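PDB 3EZY: dehydrogenase from Thermotoga maritima, which catalyses the NAD(+)-dependent oxidation of myo-inositol to scyllo-inosose, probably as a step in myo-inositol degradation. Local coordinates for residues T141-V147 and V243-R249. Numbering follows the deposited sequence.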
loop_
_atom_site.group_PDB
_atom_site.type_symbol
_atom_site.label_atom_id
_atom_site.label_comp_id
_atom_site.label_asym_id
_atom_site.label_seq_id
_atom_site.Cartn_x
_atom_site.Cartn_y
_atom_site.Cartn_z
ATOM N N THR A 141 -3.463 20.365 10.167
ATOM C CA THR A 141 -3.904 18.989 9.983
ATOM C C THR A 141 -3.269 17.950 10.931
ATOM O O THR A 141 -3.904 16.945 11.240
ATOM C CB THR A 141 -3.689 18.522 8.520
ATOM O OG1 THR A 141 -4.476 19.342 7.636
ATOM C CG2 THR A 141 -4.160 17.142 8.370
ATOM N N ILE A 142 -2.025 18.160 11.369
ATOM C CA ILE A 142 -1.438 17.241 12.347
ATOM C C ILE A 142 -1.335 17.849 13.753
ATOM O O ILE A 142 -0.704 17.272 14.671
ATOM C CB ILE A 142 -0.099 16.583 11.842
ATOM C CG1 ILE A 142 0.912 17.626 11.354
ATOM C CG2 ILE A 142 -0.430 15.601 10.727
ATOM C CD1 ILE A 142 1.653 18.373 12.485
ATOM N N GLY A 143 -2.041 18.962 13.963
ATOM C CA GLY A 143 -1.937 19.646 15.270
ATOM C C GLY A 143 -0.613 20.384 15.408
ATOM O O GLY A 143 -0.015 20.827 14.414
ATOM N N LYS A 144 -0.117 20.489 16.633
ATOM C CA LYS A 144 1.202 21.049 16.866
ATOM C C LYS A 144 2.335 20.052 16.507
ATOM O O LYS A 144 2.360 18.947 17.037
ATOM C CB LYS A 144 1.324 21.470 18.330
ATOM C CG LYS A 144 2.574 22.286 18.585
ATOM C CD LYS A 144 2.437 23.214 19.788
ATOM C CE LYS A 144 3.416 24.392 19.639
ATOM N NZ LYS A 144 3.539 24.827 18.193
ATOM N N PRO A 145 3.296 20.453 15.642
ATOM C CA PRO A 145 4.324 19.444 15.245
ATOM C C PRO A 145 5.238 19.059 16.423
ATOM O O PRO A 145 5.629 19.911 17.185
ATOM C CB PRO A 145 5.111 20.149 14.112
ATOM C CG PRO A 145 4.092 21.186 13.573
ATOM C CD PRO A 145 3.420 21.689 14.845
ATOM N N HIS A 146 5.524 17.772 16.590
ATOM C CA HIS A 146 6.410 17.302 17.652
ATOM C C HIS A 146 7.722 16.727 17.090
ATOM O O HIS A 146 8.817 17.012 17.574
ATOM C CB HIS A 146 5.668 16.239 18.487
ATOM C CG HIS A 146 4.574 16.819 19.357
ATOM N ND1 HIS A 146 3.836 16.055 20.238
ATOM C CD2 HIS A 146 4.134 18.093 19.505
ATOM C CE1 HIS A 146 2.953 16.823 20.858
ATOM N NE2 HIS A 146 3.113 18.070 20.435
ATOM N N VAL A 147 7.615 15.907 16.054
ATOM C CA VAL A 147 8.828 15.273 15.511
ATOM C C VAL A 147 8.832 15.294 13.998
ATOM O O VAL A 147 7.825 14.929 13.353
ATOM C CB VAL A 147 8.892 13.804 15.933
ATOM C CG1 VAL A 147 10.121 13.088 15.260
ATOM C CG2 VAL A 147 8.983 13.713 17.423
ATOM N N VAL A 243 6.024 14.145 9.312
ATOM C CA VAL A 243 5.809 15.024 10.478
ATOM C C VAL A 243 4.806 14.385 11.450
ATOM O O VAL A 243 3.664 14.048 11.081
ATOM C CB VAL A 243 5.304 16.463 10.088
ATOM C CG1 VAL A 243 5.209 17.400 11.369
ATOM C CG2 VAL A 243 6.226 17.090 9.036
ATOM N N PHE A 244 5.209 14.283 12.706
ATOM C CA PHE A 244 4.324 13.752 13.709
ATOM C C PHE A 244 3.981 14.879 14.679
ATOM O O PHE A 244 4.864 15.613 15.109
ATOM C CB PHE A 244 5.029 12.627 14.449
ATOM C CG PHE A 244 4.379 12.256 15.750
ATOM C CD1 PHE A 244 3.242 11.442 15.756
ATOM C CD2 PHE A 244 4.932 12.657 16.963
ATOM C CE1 PHE A 244 2.641 11.061 16.976
ATOM C CE2 PHE A 244 4.317 12.298 18.185
ATOM C CZ PHE A 244 3.179 11.509 18.177
ATOM N N GLY A 245 2.704 15.022 15.006
ATOM C CA GLY A 245 2.275 16.094 15.907
ATOM C C GLY A 245 1.143 15.693 16.833
ATOM O O GLY A 245 0.737 14.521 16.862
ATOM N N SER A 246 0.583 16.667 17.554
ATOM C CA SER A 246 -0.419 16.372 18.584
ATOM C C SER A 246 -1.726 15.766 18.028
ATOM O O SER A 246 -2.505 15.147 18.779
ATOM C CB SER A 246 -0.717 17.637 19.422
ATOM O OG SER A 246 -1.309 18.595 18.571
ATOM N N LYS A 247 -1.978 15.900 16.724
ATOM C CA LYS A 247 -3.223 15.373 16.165
ATOM C C LYS A 247 -3.047 14.321 15.078
ATOM O O LYS A 247 -4.022 13.896 14.434
ATOM C CB LYS A 247 -4.108 16.502 15.643
ATOM C CG LYS A 247 -4.528 17.481 16.748
ATOM C CD LYS A 247 -5.421 18.542 16.156
ATOM C CE LYS A 247 -5.539 19.766 17.058
ATOM N NZ LYS A 247 -6.469 20.736 16.396
ATOM N N GLY A 248 -1.820 13.870 14.855
ATOM C CA GLY A 248 -1.677 12.777 13.925
ATOM C C GLY A 248 -0.312 12.758 13.235
ATOM O O GLY A 248 0.651 13.397 13.687
ATOM N N ARG A 249 -0.256 12.056 12.120
ATOM C CA ARG A 249 1.004 11.921 11.420
ATOM C C ARG A 249 0.802 12.159 9.939
ATOM O O ARG A 249 -0.248 11.826 9.375
ATOM C CB ARG A 249 1.575 10.513 11.651
ATOM C CG ARG A 249 2.965 10.247 11.002
ATOM C CD ARG A 249 3.272 8.707 11.041
ATOM N NE ARG A 249 2.598 8.078 9.897
ATOM C CZ ARG A 249 2.390 6.775 9.755
ATOM N NH1 ARG A 249 2.773 5.909 10.708
ATOM N NH2 ARG A 249 1.762 6.344 8.662
HETATM O O HOH W 1 -4.567 14.625 11.860
#
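A classic beta bulge, His146 and Val147 set against Phe244, interrupts the antiparallel pairing of strand 145-153 with strand 238-245. Phe244 O takes both bulge amides, His146 N at 2.7 Å in the carbonyl plane and Val147 N at 2.9 Å tilted slightly from it; Phe244 N returns a nearly straight bond to Val147 O (174° at the hydrogen). Before the bulge, Pro145 faces Gly245, where a side chain would collide with Ile142 O and Lys144 O. Both strands belong to the mixed sheet of the C-terminal Gfo/Idh/MocA domain, and the type I turn Gly245-Gly248, leading to strand 248-252, where the sheet continues into a third subunit at Arg249, fits against the loop leaving helix 128-138. Ser246 meets that loop twice: its N gives to Lys144 O (2.9 Å), while OG, placed between its own N and carbonyl carbon (chi1 65°), accepts from Lys144 N at 3.0 Å. With an alanine in its place, Lys144 N would probably lose this acceptor. Ser246 N also lies 4.0 Å above the centre of the His146 ring. Lys247 N reaches Ile142 O from above the carbonyl plane (2.8 Å), and Lys247 CG and CD lie alongside Gly143 CA, with no side chain there to obstruct them. A water joins Thr141 O to Lys247 O. On the side facing helix 128-138, whose Val137 touches both, the Ile142 and Val243 side chains cross at about a right angle, Ile142 CD1 3.9 Å from Val243 CG1; Ile142 CG2 meets the Arg249 backbone. Chi1 of 164°, CG anti to the backbone N, brings Phe244 CD2 to His146 CB and Val147 CG2; the ring makes a cation-pi contact with Arg153 of a second subunit.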